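Local atomic coordinates of Agap007691-pb (PDB entry 5C98), a protein that is of unestablished function but belongs to the serpin family, to which inhibition of serine endopeptidases is generally assigned. Residues A40-H45 and F321-Y326; H94-S99 and A147-E152; V175-P180 and C325-S330; P279-R284 and G370-Y375. All blocks are in the same frame, centred on the assembly; numbering follows the deposited sequence. Where two conformers were deposited one is given.

Contact 1 of 4, residues A40-H45 and F321-Y326; sequences AVSPYH and FIQHCY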
loop_
_atom_site.group_PDB
_atom_site.type_symbol
_atom_site.label_atom_id
_atom_site.label_comp_id
_atom_site.label_asym_id
_atom_site.label_seq_id
_atom_site.Cartn_x
_atom_site.Cartn_y
_atom_site.Cartn_z
ATOM N N ALA A 40 -6.319 -1.499 -1.635
ATOM C CA ALA A 40 -5.061 -0.825 -1.888
ATOM C C ALA A 40 -4.152 -1.196 -0.727
ATOM O O ALA A 40 -4.553 -1.073 0.441
ATOM C CB ALA A 40 -5.251 0.690 -1.980
ATOM N N VAL A 41 -2.954 -1.664 -1.046
ATOM C CA VAL A 41 -1.939 -2.013 -0.059
ATOM C C VAL A 41 -0.582 -1.486 -0.517
ATOM O O VAL A 41 -0.345 -1.250 -1.703
ATOM C CB VAL A 41 -1.857 -3.533 0.220
ATOM C CG1 VAL A 41 -3.105 -4.003 0.967
ATOM C CG2 VAL A 41 -1.673 -4.334 -1.078
ATOM N N SER A 42 0.344 -1.331 0.430
ATOM C CA SER A 42 1.728 -0.985 0.123
ATOM C C SER A 42 2.627 -1.986 0.817
ATOM O O SER A 42 3.073 -1.763 1.948
ATOM C CB SER A 42 2.035 0.431 0.593
ATOM O OG SER A 42 3.391 0.717 0.390
ATOM N N PRO A 43 2.899 -3.108 0.172
ATOM C CA PRO A 43 3.858 -4.061 0.749
ATOM C C PRO A 43 5.214 -3.432 0.995
ATOM O O PRO A 43 5.918 -3.823 1.931
ATOM C CB PRO A 43 3.887 -5.180 -0.299
ATOM C CG PRO A 43 2.482 -5.094 -0.937
ATOM C CD PRO A 43 2.247 -3.642 -1.037
ATOM N N TYR A 44 5.621 -2.496 0.150
ATOM C CA TYR A 44 6.899 -1.829 0.351
ATOM C C TYR A 44 6.922 -1.140 1.696
ATOM O O TYR A 44 7.924 -1.229 2.419
ATOM C CB TYR A 44 7.136 -0.820 -0.773
ATOM C CG TYR A 44 8.521 -0.169 -0.829
ATOM C CD1 TYR A 44 9.669 -0.927 -0.657
ATOM C CD2 TYR A 44 8.655 1.166 -1.145
ATOM C CE1 TYR A 44 10.923 -0.355 -0.771
ATOM C CE2 TYR A 44 9.919 1.750 -1.249
ATOM C CZ TYR A 44 11.018 0.977 -1.063
ATOM O OH TYR A 44 12.278 1.520 -1.180
ATOM N N HIS A 45 5.845 -0.418 2.057
ATOM C CA HIS A 45 5.862 0.223 3.363
ATOM C C HIS A 45 5.675 -0.779 4.502
ATOM O O HIS A 45 6.171 -0.542 5.610
ATOM C CB HIS A 45 4.893 1.367 3.439
ATOM C CG HIS A 45 5.194 2.286 4.565
ATOM N ND1 HIS A 45 4.325 2.501 5.607
ATOM C CD2 HIS A 45 6.279 3.047 4.803
ATOM C CE1 HIS A 45 4.877 3.355 6.456
ATOM N NE2 HIS A 45 6.069 3.693 5.994
ATOM N N PHE A 321 -0.456 -5.205 13.457
ATOM C CA PHE A 321 0.093 -4.333 12.413
ATOM C C PHE A 321 -1.044 -4.088 11.439
ATOM O O PHE A 321 -1.475 -5.022 10.760
ATOM C CB PHE A 321 1.291 -4.999 11.727
ATOM C CG PHE A 321 1.996 -4.132 10.700
ATOM C CD1 PHE A 321 1.675 -2.789 10.544
ATOM C CD2 PHE A 321 2.980 -4.671 9.889
ATOM C CE1 PHE A 321 2.337 -1.987 9.589
ATOM C CE2 PHE A 321 3.618 -3.875 8.937
ATOM C CZ PHE A 321 3.295 -2.550 8.799
ATOM N N ILE A 322 -1.549 -2.858 11.395
ATOM C CA ILE A 322 -2.623 -2.440 10.506
ATOM C C ILE A 322 -2.079 -1.421 9.518
ATOM O O ILE A 322 -1.330 -0.516 9.899
ATOM C CB ILE A 322 -3.798 -1.832 11.302
ATOM C CG1 ILE A 322 -4.407 -2.872 12.255
ATOM C CG2 ILE A 322 -4.853 -1.281 10.365
ATOM C CD1 ILE A 322 -4.983 -4.093 11.595
ATOM N N GLN A 323 -2.501 -1.549 8.269
ATOM C CA GLN A 323 -2.195 -0.589 7.217
ATOM C C GLN A 323 -3.477 0.026 6.680
ATOM O O GLN A 323 -4.518 -0.626 6.608
ATOM C CB GLN A 323 -1.435 -1.231 6.063
ATOM C CG GLN A 323 -1.016 -0.282 4.974
ATOM C CD GLN A 323 -0.053 -0.911 3.986
ATOM O OE1 GLN A 323 -0.428 -1.750 3.163
ATOM N NE2 GLN A 323 1.206 -0.511 4.064
ATOM N N HIS A 324 -3.408 1.300 6.290
ATOM C CA HIS A 324 -4.522 1.987 5.652
ATOM C C HIS A 324 -3.968 2.794 4.499
ATOM O O HIS A 324 -3.014 3.561 4.671
ATOM C CB HIS A 324 -5.235 2.898 6.660
ATOM C CG HIS A 324 -6.700 3.066 6.417
ATOM N ND1 HIS A 324 -7.624 3.060 7.443
ATOM C CD2 HIS A 324 -7.405 3.286 5.285
ATOM C CE1 HIS A 324 -8.830 3.262 6.950
ATOM N NE2 HIS A 324 -8.731 3.400 5.638
ATOM N N CYS A 325 -4.510 2.562 3.310
ATOM C CA CYS A 325 -4.004 3.178 2.103
ATOM C C CYS A 325 -5.091 3.984 1.426
ATOM O O CYS A 325 -6.279 3.672 1.536
ATOM C CB CYS A 325 -3.516 2.132 1.124
ATOM S SG CYS A 325 -1.966 1.315 1.652
ATOM N N TYR A 326 -4.666 4.999 0.690
ATOM C CA TYR A 326 -5.560 5.891 -0.024
ATOM C C TYR A 326 -5.000 6.207 -1.403
ATOM O O TYR A 326 -3.791 6.415 -1.558
ATOM C CB TYR A 326 -5.693 7.203 0.743
ATOM C CG TYR A 326 -6.479 8.301 0.021
ATOM C CD1 TYR A 326 -7.860 8.306 0.023
ATOM C CD2 TYR A 326 -5.819 9.306 -0.670
ATOM C CE1 TYR A 326 -8.596 9.316 -0.661
ATOM C CE2 TYR A 326 -6.530 10.310 -1.353
ATOM C CZ TYR A 326 -7.905 10.319 -1.321
ATOM O OH TYR A 326 -8.626 11.322 -1.979
#
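The serpin shutter, where the start of a buried helix lies beneath the strands of the central sheet, is built here around the side-chain amide of Q323 on the backbone of S42. Q323, on strand 320-328, uses both ends of its amide on one residue. S42 N donates to Q323 OE1 at 2.9 Å in an almost straight bond, while Q323 NE2 donates to S42 O at 3.1 Å, with the acceptor in the glutamine's amide plane. At each oxygen the donor stands above the carbonyl plane. Q323 carries CG anti to its backbone N (chi1 -177°) and runs extended from there, which brings the amide across the strand-to-helix junction at residues 41-43. With both bonds made, the amide is fixed against a flip and S42 N and O are satisfied in a buried setting. Q323 NE2 also bonds S173 OG, and H45 ND1 reaches the same hydroxyl, which links strand 169-177 to the cluster.

S42 is the N-cap of helix 43-51: its OG accepts from H45 N at 3.2 Å and also bonds L367 O on strand 366-372. Serpins commonly place a polar network of this sort below the strands that part when the reactive loop inserts. Next to the amide, V41 lies crosswise to the Q323 side chain, and its CB comes to 3.7 Å from Q323 OE1. Toward the A40 end, C325 packs on the strand that leads into the helix, its CB 3.8 Å from A40 CB and 3.4 Å from A40 O.

Contact 2 of 4, residues H94-S99 and A147-E152; sequences HLKALS and ANTEIE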
loop_
_atom_site.group_PDB
_atom_site.type_symbol
_atom_site.label_atom_id
_atom_site.label_comp_id
_atom_site.label_asym_id
_atom_site.label_seq_id
_atom_site.Cartn_x
_atom_site.Cartn_y
_atom_site.Cartn_z
ATOM N N HIS A 94 3.208 14.665 -2.411
ATOM C CA HIS A 94 2.938 13.731 -3.484
ATOM C C HIS A 94 2.497 12.354 -3.000
ATOM O O HIS A 94 1.566 11.745 -3.562
ATOM C CB HIS A 94 4.189 13.564 -4.352
ATOM C CG HIS A 94 4.768 14.848 -4.840
ATOM N ND1 HIS A 94 4.102 15.686 -5.707
ATOM C CD2 HIS A 94 5.959 15.435 -4.586
ATOM C CE1 HIS A 94 4.857 16.738 -5.962
ATOM N NE2 HIS A 94 5.990 16.610 -5.296
ATOM N N LEU A 95 3.161 11.840 -1.979
ATOM C CA LEU A 95 2.897 10.517 -1.447
ATOM C C LEU A 95 3.345 10.580 -0.004
ATOM O O LEU A 95 4.484 10.975 0.283
ATOM C CB LEU A 95 3.687 9.452 -2.213
ATOM C CG LEU A 95 3.417 7.997 -1.800
ATOM C CD1 LEU A 95 3.719 7.065 -2.969
ATOM C CD2 LEU A 95 4.181 7.575 -0.570
ATOM N N LYS A 96 2.439 10.231 0.904
ATOM C CA LYS A 96 2.756 10.190 2.322
ATOM C C LYS A 96 2.811 8.744 2.767
ATOM O O LYS A 96 1.858 8.000 2.554
ATOM C CB LYS A 96 1.715 10.969 3.108
ATOM C CG LYS A 96 1.818 12.478 2.870
ATOM C CD LYS A 96 0.823 13.260 3.751
ATOM C CE LYS A 96 0.777 14.727 3.370
ATOM N NZ LYS A 96 2.130 15.323 3.326
ATOM N N ALA A 97 3.942 8.339 3.334
ATOM C CA ALA A 97 4.147 6.990 3.861
ATOM C C ALA A 97 4.650 7.177 5.282
ATOM O O ALA A 97 5.816 7.536 5.492
ATOM C CB ALA A 97 5.143 6.212 3.022
ATOM N N LEU A 98 3.762 6.931 6.245
ATOM C CA LEU A 98 3.993 7.297 7.636
ATOM C C LEU A 98 3.719 6.105 8.526
ATOM O O LEU A 98 2.632 5.516 8.449
ATOM C CB LEU A 98 3.078 8.450 8.052
ATOM C CG LEU A 98 3.323 9.798 7.364
ATOM C CD1 LEU A 98 2.082 10.707 7.477
ATOM C CD2 LEU A 98 4.559 10.456 7.953
ATOM N N SER A 99 4.677 5.753 9.362
ATOM C CA SER A 99 4.488 4.732 10.379
ATOM C C SER A 99 4.247 5.360 11.743
ATOM O O SER A 99 4.671 6.481 12.035
ATOM C CB SER A 99 5.679 3.793 10.465
ATOM O OG SER A 99 6.867 4.501 10.768
ATOM N N ALA A 147 -1.620 14.514 10.046
ATOM C CA ALA A 147 -0.697 14.341 8.941
ATOM C C ALA A 147 -1.302 14.763 7.617
ATOM O O ALA A 147 -0.574 14.787 6.626
ATOM C CB ALA A 147 -0.249 12.888 8.872
ATOM N N ASN A 148 -2.596 15.099 7.596
ATOM C CA ASN A 148 -3.279 15.619 6.408
ATOM C C ASN A 148 -3.048 14.697 5.212
ATOM O O ASN A 148 -2.521 15.083 4.171
ATOM C CB ASN A 148 -2.860 17.058 6.111
ATOM C CG ASN A 148 -3.826 17.764 5.186
ATOM O OD1 ASN A 148 -4.990 17.380 5.072
ATOM N ND2 ASN A 148 -3.347 18.804 4.518
ATOM N N THR A 149 -3.464 13.449 5.392
ATOM C CA THR A 149 -3.163 12.382 4.453
ATOM C C THR A 149 -4.423 11.717 3.925
ATOM O O THR A 149 -4.356 10.617 3.365
ATOM C CB THR A 149 -2.240 11.364 5.106
ATOM O OG1 THR A 149 -1.583 10.604 4.075
ATOM C CG2 THR A 149 -3.020 10.454 6.087
ATOM N N GLU A 150 -5.566 12.380 4.072
ATOM C CA GLU A 150 -6.836 11.919 3.532
ATOM C C GLU A 150 -7.365 10.660 4.209
ATOM O O GLU A 150 -8.208 9.967 3.635
ATOM C CB GLU A 150 -6.798 11.738 2.004
ATOM C CG GLU A 150 -6.662 13.028 1.234
ATOM C CD GLU A 150 -7.758 14.009 1.586
ATOM O OE1 GLU A 150 -8.943 13.648 1.438
ATOM O OE2 GLU A 150 -7.433 15.121 2.046
ATOM N N ILE A 151 -6.918 10.361 5.431
ATOM C CA ILE A 151 -7.390 9.199 6.204
ATOM C C ILE A 151 -7.793 9.740 7.571
ATOM O O ILE A 151 -6.946 9.899 8.458
ATOM C CB ILE A 151 -6.337 8.086 6.339
ATOM C CG1 ILE A 151 -5.909 7.553 4.983
ATOM C CG2 ILE A 151 -6.913 6.926 7.149
ATOM C CD1 ILE A 151 -4.736 6.591 5.036
ATOM N N GLU A 152 -9.081 10.026 7.743
ATOM C CA GLU A 152 -9.588 10.642 8.961
ATOM C C GLU A 152 -10.058 9.631 9.994
ATOM O O GLU A 152 -10.252 10.004 11.156
ATOM C CB GLU A 152 -10.734 11.606 8.634
ATOM C CG GLU A 152 -10.323 12.760 7.727
ATOM C CD GLU A 152 -9.373 13.733 8.404
ATOM O OE1 GLU A 152 -9.772 14.334 9.428
ATOM O OE2 GLU A 152 -8.229 13.895 7.917
HETATM O O HOH W 1 -0.453 8.312 4.766
HETATM O O HOH W 2 2.295 14.270 6.658
#
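K96 meets residues 147-152 with carbon rather than with its charge: its CE lies 3.4 Å from N148 O and 3.5 Å from A147 O, while the ammonium turns aside to G92 O. The bend comes at the last torsion, chi4 -51°, after an extended run from CB to CE. The two carbonyls therefore sit against a methylene next to the charge, which would probably make the approach electrostatically favourable even without a direct bond from NZ. Water completes the polar link, since one molecule donates to A147 O at 2.9 Å and receives a long, weak bond from K96 NZ.

T149 runs past K96 in the opposite sense, its OG1 3.5 Å from K96 CB. A second water, 2.6 Å from T149 OG1, donates to K96 O and so reaches the strand backbone. The apolar end of the contact is tight, with L98 CD1 pressed to 3.5 Å from A147 CB. N148 has positive phi and is the residue at which the chain leaves helix 133-146, turning A147 O and N148 O toward the lysine.

Nearby, T149 O bonds S176 OG and L98 O bonds Y144 OH, so loop and helix both grip the strands beneath. This is the serpin arrangement in which a helix and its following loop cross the outer face of the large central sheet, here over strand 95-104.

Contact 3 of 4, residues V175-P180 and C325-S330; sequences VSVLTP and CYLAVS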
loop_
_atom_site.group_PDB
_atom_site.type_symbol
_atom_site.label_atom_id
_atom_site.label_comp_id
_atom_site.label_asym_id
_atom_site.label_seq_id
_atom_site.Cartn_x
_atom_site.Cartn_y
_atom_site.Cartn_z
ATOM N N VAL A 175 -0.249 4.785 3.782
ATOM C CA VAL A 175 0.343 5.170 2.499
ATOM C C VAL A 175 -0.746 5.809 1.640
ATOM O O VAL A 175 -1.693 5.130 1.227
ATOM C CB VAL A 175 1.000 4.013 1.760
ATOM C CG1 VAL A 175 1.555 4.476 0.415
ATOM C CG2 VAL A 175 2.111 3.433 2.654
ATOM N N SER A 176 -0.594 7.092 1.366
ATOM C CA SER A 176 -1.570 7.876 0.628
ATOM C C SER A 176 -0.911 8.478 -0.587
ATOM O O SER A 176 0.071 9.208 -0.469
ATOM C CB SER A 176 -2.163 8.987 1.489
ATOM O OG SER A 176 -2.809 8.397 2.593
ATOM N N VAL A 177 -1.463 8.183 -1.753
ATOM C CA VAL A 177 -1.032 8.812 -2.991
ATOM C C VAL A 177 -1.912 10.040 -3.181
ATOM O O VAL A 177 -3.132 9.908 -3.321
ATOM C CB VAL A 177 -1.176 7.842 -4.172
ATOM C CG1 VAL A 177 -0.838 8.560 -5.494
ATOM C CG2 VAL A 177 -0.325 6.616 -3.928
ATOM N N LEU A 178 -1.302 11.215 -3.177
ATOM C CA LEU A 178 -2.016 12.482 -3.166
ATOM C C LEU A 178 -1.811 13.320 -4.423
ATOM O O LEU A 178 -2.582 14.257 -4.653
ATOM C CB LEU A 178 -1.610 13.295 -1.927
ATOM C CG LEU A 178 -1.776 12.538 -0.608
ATOM C CD1 LEU A 178 -1.112 13.293 0.539
ATOM C CD2 LEU A 178 -3.245 12.281 -0.322
ATOM N N THR A 179 -0.836 12.990 -5.248
ATOM C CA THR A 179 -0.558 13.804 -6.417
ATOM C C THR A 179 -1.672 13.630 -7.452
ATOM O O THR A 179 -2.189 12.522 -7.627
ATOM C CB THR A 179 0.784 13.374 -7.006
ATOM O OG1 THR A 179 1.838 13.761 -6.128
ATOM C CG2 THR A 179 1.032 14.033 -8.297
ATOM N N PRO A 180 -2.051 14.699 -8.158
ATOM C CA PRO A 180 -3.079 14.556 -9.195
ATOM C C PRO A 180 -2.518 13.845 -10.413
ATOM O O PRO A 180 -1.318 13.869 -10.688
ATOM C CB PRO A 180 -3.452 16.002 -9.549
ATOM C CG PRO A 180 -2.342 16.814 -9.097
ATOM C CD PRO A 180 -1.633 16.101 -7.982
ATOM N N CYS A 325 -4.510 2.562 3.310
ATOM C CA CYS A 325 -4.004 3.178 2.103
ATOM C C CYS A 325 -5.091 3.984 1.426
ATOM O O CYS A 325 -6.279 3.672 1.536
ATOM C CB CYS A 325 -3.516 2.132 1.124
ATOM S SG CYS A 325 -1.966 1.315 1.652
ATOM N N TYR A 326 -4.666 4.999 0.690
ATOM C CA TYR A 326 -5.560 5.891 -0.024
ATOM C C TYR A 326 -5.000 6.207 -1.403
ATOM O O TYR A 326 -3.791 6.415 -1.558
ATOM C CB TYR A 326 -5.693 7.203 0.743
ATOM C CG TYR A 326 -6.479 8.301 0.021
ATOM C CD1 TYR A 326 -7.860 8.306 0.023
ATOM C CD2 TYR A 326 -5.819 9.306 -0.670
ATOM C CE1 TYR A 326 -8.596 9.316 -0.661
ATOM C CE2 TYR A 326 -6.530 10.310 -1.353
ATOM C CZ TYR A 326 -7.905 10.319 -1.321
ATOM O OH TYR A 326 -8.626 11.322 -1.979
ATOM N N LEU A 327 -5.898 6.260 -2.382
ATOM C CA LEU A 327 -5.630 6.706 -3.743
ATOM C C LEU A 327 -6.926 7.268 -4.304
ATOM O O LEU A 327 -7.987 6.693 -4.084
ATOM C CB LEU A 327 -5.206 5.522 -4.625
ATOM C CG LEU A 327 -5.115 5.797 -6.125
ATOM C CD1 LEU A 327 -3.963 6.763 -6.465
ATOM C CD2 LEU A 327 -4.933 4.513 -6.872
ATOM N N ALA A 328 -6.848 8.374 -5.050
ATOM C CA ALA A 328 -8.006 8.884 -5.783
ATOM C C ALA A 328 -7.548 9.411 -7.142
ATOM O O ALA A 328 -6.368 9.727 -7.331
ATOM C CB ALA A 328 -8.719 9.951 -4.973
ATOM N N VAL A 329 -8.456 9.417 -8.119
ATOM C CA VAL A 329 -8.180 10.059 -9.402
ATOM C C VAL A 329 -9.259 11.099 -9.694
ATOM O O VAL A 329 -10.371 11.024 -9.170
ATOM C CB VAL A 329 -8.018 9.071 -10.579
ATOM C CG1 VAL A 329 -6.772 8.211 -10.403
ATOM C CG2 VAL A 329 -9.264 8.205 -10.741
ATOM N N SER A 330 -8.906 12.101 -10.493
ATOM C CA SER A 330 -9.819 13.203 -10.779
ATOM C C SER A 330 -9.368 13.890 -12.065
ATOM O O SER A 330 -8.378 13.500 -12.685
ATOM C CB SER A 330 -9.851 14.181 -9.594
ATOM O OG SER A 330 -10.872 15.155 -9.748
HETATM O O HOH W 3 -5.099 10.964 -4.646
HETATM O O HOH W 4 -4.727 11.868 -7.158
#
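V177 CG1 and L327 CG both lie anti to the backbone N (chi1 175° and 170°), so that the two side chains run alongside each other from the same face of the sheet; the second torsion of L327 turns CD1 to 3.7 Å from V177 CG1. The strands that carry them are parallel, their axes 7° and 4.6 Å apart. Y326 N donates to V175 O at 3.0 Å and Y326 O accepts from V177 N at 2.9 Å, a single residue gripping two partners in the parallel manner. On the other face, S176 OG lies 3.6 Å from Y326 CB, and L178 CD2 crosses to the tyrosine ring, 3.9 Å from Y326 CD2.

Beyond V177 the strands diverge. V177 O and A328 N stand 4.4 Å apart, and a water that accepts from A328 N lies between them; a second water lies between T179 O and A328 O.

In serpins the reactive loop can insert between these two central strands, and here they are joined directly, as in an uninserted form. Strand 95-104 flanks 169-177, and strand 270-287 flanks 320-328. The loop after helix 133-146 covers the S176 and Y326 face, whereas V177 and L327 pack on strands 354-360 and 366-372.

Contact 4 of 4, residues P279-R284 and G370-Y375; sequences PKFFVR and GNFSKY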
loop_
_atom_site.group_PDB
_atom_site.type_symbol
_atom_site.label_atom_id
_atom_site.label_comp_id
_atom_site.label_asym_id
_atom_site.label_seq_id
_atom_site.Cartn_x
_atom_site.Cartn_y
_atom_site.Cartn_z
ATOM N N PRO A 279 -13.556 5.256 -14.391
ATOM C CA PRO A 279 -14.391 5.855 -13.342
ATOM C C PRO A 279 -13.616 6.883 -12.532
ATOM O O PRO A 279 -12.409 6.751 -12.312
ATOM C CB PRO A 279 -14.806 4.657 -12.478
ATOM C CG PRO A 279 -13.797 3.622 -12.755
ATOM C CD PRO A 279 -13.344 3.818 -14.163
ATOM N N LYS A 280 -14.321 7.936 -12.102
ATOM C CA LYS A 280 -13.770 8.870 -11.121
ATOM C C LYS A 280 -13.851 8.151 -9.784
ATOM O O LYS A 280 -14.902 8.126 -9.150
ATOM C CB LYS A 280 -14.577 10.164 -11.116
ATOM C CG LYS A 280 -13.960 11.257 -10.294
ATOM C CD LYS A 280 -14.857 12.485 -10.245
ATOM C CE LYS A 280 -14.399 13.445 -9.161
ATOM N NZ LYS A 280 -13.433 14.453 -9.668
ATOM N N PHE A 281 -12.752 7.536 -9.345
ATOM C CA PHE A 281 -12.815 6.590 -8.249
ATOM C C PHE A 281 -11.796 6.940 -7.183
ATOM O O PHE A 281 -10.844 7.698 -7.401
ATOM C CB PHE A 281 -12.593 5.108 -8.702
ATOM C CG PHE A 281 -11.154 4.738 -8.971
ATOM C CD1 PHE A 281 -10.531 5.033 -10.176
ATOM C CD2 PHE A 281 -10.404 4.074 -8.008
ATOM C CE1 PHE A 281 -9.222 4.703 -10.422
ATOM C CE2 PHE A 281 -9.064 3.723 -8.257
ATOM C CZ PHE A 281 -8.470 4.049 -9.448
ATOM N N PHE A 282 -12.026 6.365 -6.017
ATOM C CA PHE A 282 -11.010 6.326 -4.986
ATOM C C PHE A 282 -11.055 4.945 -4.358
ATOM O O PHE A 282 -12.034 4.199 -4.498
ATOM C CB PHE A 282 -11.240 7.398 -3.931
ATOM C CG PHE A 282 -12.366 7.085 -3.009
ATOM C CD1 PHE A 282 -13.669 7.332 -3.375
ATOM C CD2 PHE A 282 -12.104 6.522 -1.764
ATOM C CE1 PHE A 282 -14.704 7.042 -2.512
ATOM C CE2 PHE A 282 -13.124 6.211 -0.906
ATOM C CZ PHE A 282 -14.438 6.477 -1.283
ATOM N N VAL A 283 -9.966 4.621 -3.667
ATOM C CA VAL A 283 -9.894 3.443 -2.817
ATOM C C VAL A 283 -9.283 3.913 -1.515
ATOM O O VAL A 283 -8.242 4.572 -1.521
ATOM C CB VAL A 283 -9.066 2.303 -3.446
ATOM C CG1 VAL A 283 -8.898 1.128 -2.488
ATOM C CG2 VAL A 283 -9.742 1.809 -4.699
ATOM N N ARG A 284 -9.959 3.643 -0.412
ATOM C CA ARG A 284 -9.430 3.928 0.914
ATOM C C ARG A 284 -9.716 2.692 1.741
ATOM O O ARG A 284 -10.870 2.450 2.103
ATOM C CB ARG A 284 -10.093 5.152 1.520
ATOM C CG ARG A 284 -9.448 5.547 2.852
ATOM C CD ARG A 284 -10.237 6.554 3.597
ATOM N NE ARG A 284 -10.087 7.890 3.045
ATOM C CZ ARG A 284 -11.034 8.560 2.394
ATOM N NH1 ARG A 284 -12.223 8.013 2.160
ATOM N NH2 ARG A 284 -10.784 9.795 1.967
ATOM N N GLY A 370 -3.422 -2.390 -5.994
ATOM C CA GLY A 370 -4.797 -2.585 -5.590
ATOM C C GLY A 370 -5.677 -2.921 -6.762
ATOM O O GLY A 370 -5.201 -3.213 -7.866
ATOM N N ASN A 371 -6.979 -2.938 -6.483
ATOM C CA ASN A 371 -7.977 -3.235 -7.498
ATOM C C ASN A 371 -9.227 -2.427 -7.221
ATOM O O ASN A 371 -9.499 -2.045 -6.080
ATOM C CB ASN A 371 -8.310 -4.727 -7.536
ATOM C CG ASN A 371 -9.040 -5.194 -6.307
ATOM O OD1 ASN A 371 -8.430 -5.435 -5.280
ATOM N ND2 ASN A 371 -10.354 -5.365 -6.414
ATOM N N PHE A 372 -9.969 -2.151 -8.292
ATOM C CA PHE A 372 -11.255 -1.490 -8.237
ATOM C C PHE A 372 -12.266 -2.399 -8.913
ATOM O O PHE A 372 -12.251 -2.577 -10.137
ATOM C CB PHE A 372 -11.179 -0.110 -8.894
ATOM C CG PHE A 372 -12.424 0.680 -8.723
ATOM C CD1 PHE A 372 -12.726 1.204 -7.499
ATOM C CD2 PHE A 372 -13.330 0.833 -9.761
ATOM C CE1 PHE A 372 -13.910 1.912 -7.290
ATOM C CE2 PHE A 372 -14.512 1.550 -9.560
ATOM C CZ PHE A 372 -14.800 2.063 -8.351
ATOM N N SER A 373 -13.144 -2.990 -8.094
ATOM C CA SER A 373 -14.085 -4.013 -8.515
ATOM C C SER A 373 -15.491 -3.834 -7.977
ATOM O O SER A 373 -16.420 -4.364 -8.590
ATOM C CB SER A 373 -13.597 -5.375 -8.046
ATOM O OG SER A 373 -12.314 -5.606 -8.565
ATOM N N LYS A 374 -15.678 -3.170 -6.830
ATOM C CA LYS A 374 -16.900 -3.213 -6.043
ATOM C C LYS A 374 -17.555 -1.840 -5.994
ATOM O O LYS A 374 -16.871 -0.810 -5.844
ATOM C CB LYS A 374 -16.560 -3.674 -4.616
ATOM C CG LYS A 374 -17.789 -3.772 -3.711
ATOM C CD LYS A 374 -17.458 -4.162 -2.285
ATOM C CE LYS A 374 -18.701 -4.156 -1.416
ATOM N NZ LYS A 374 -18.368 -4.412 0.006
ATOM N N TYR A 375 -18.884 -1.846 -6.111
ATOM C CA TYR A 375 -19.672 -0.636 -5.959
ATOM C C TYR A 375 -19.961 -0.390 -4.482
ATOM O O TYR A 375 -20.578 -1.231 -3.810
ATOM C CB TYR A 375 -20.991 -0.743 -6.718
ATOM C CG TYR A 375 -21.827 0.477 -6.500
ATOM C CD1 TYR A 375 -21.365 1.731 -6.888
ATOM C CD2 TYR A 375 -23.063 0.388 -5.908
ATOM C CE1 TYR A 375 -22.120 2.865 -6.686
ATOM C CE2 TYR A 375 -23.844 1.521 -5.707
ATOM C CZ TYR A 375 -23.363 2.755 -6.088
ATOM O OH TYR A 375 -24.165 3.864 -5.871
#
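Strands 282-284 and 370-372 pass each other at 128°, their axes 8.3 Å apart at closest approach, with V283 and F372 the nearest residues by CA. At that spacing the backbones do not pair, and the contact is made by side chains between two layers.

F372 fills the gap. CG lies anti to its backbone N (chi1 -173°), which sends the ring toward P279, F281 and V283. F281 CB sits over one face of that ring, 3.9 Å from its centroid, in a CH-pi contact. F281 has CG between its own N and carbonyl carbon, the crowded position, and this brings its ring in obliquely, F281 CD2 3.7 Å from F372 CD1. The proline closes the far end with P279 CG 3.9 Å from F372 CE2, while V283 CG2 meets the F372 ring at its edge, 4.1 Å from CD1.

Further aromatics extend the cluster, F195 meeting F372 and F354 meeting F281 edge-to-face. At the strand's end N371 ND2 bonds S373 OG at 2.9 Å and also C37 O. Strand 270-287 pairs antiparallel with 320-328, and 366-372 with 354-360; the side chains lie in the hydrophobic core between the large central sheet and the sheet behind it, a feature of the serpin fold, here rich in phenylalanines.

How the contacts relate
Contacts 1, 3 and 4 are buried, whereas contact 2 lies at the surface. Contacts 1 and 3 share C325 and Y326 of strand 320-328: below it a polar amide grip holds a helix start, beside it backbone bonds join a parallel partner. Contact 4 lies one strand further over, where V283 N and F281 O bond L327 O and V329 N, and depends on aromatic and aliphatic carbon. Contact 2 relies on waters and a lysine's methylenes rather than on direct hydrogen bonds, yet T149 O and K96 O both bond S176, tying it to contact 3, and E150 O bonds R284 NE of contact 4.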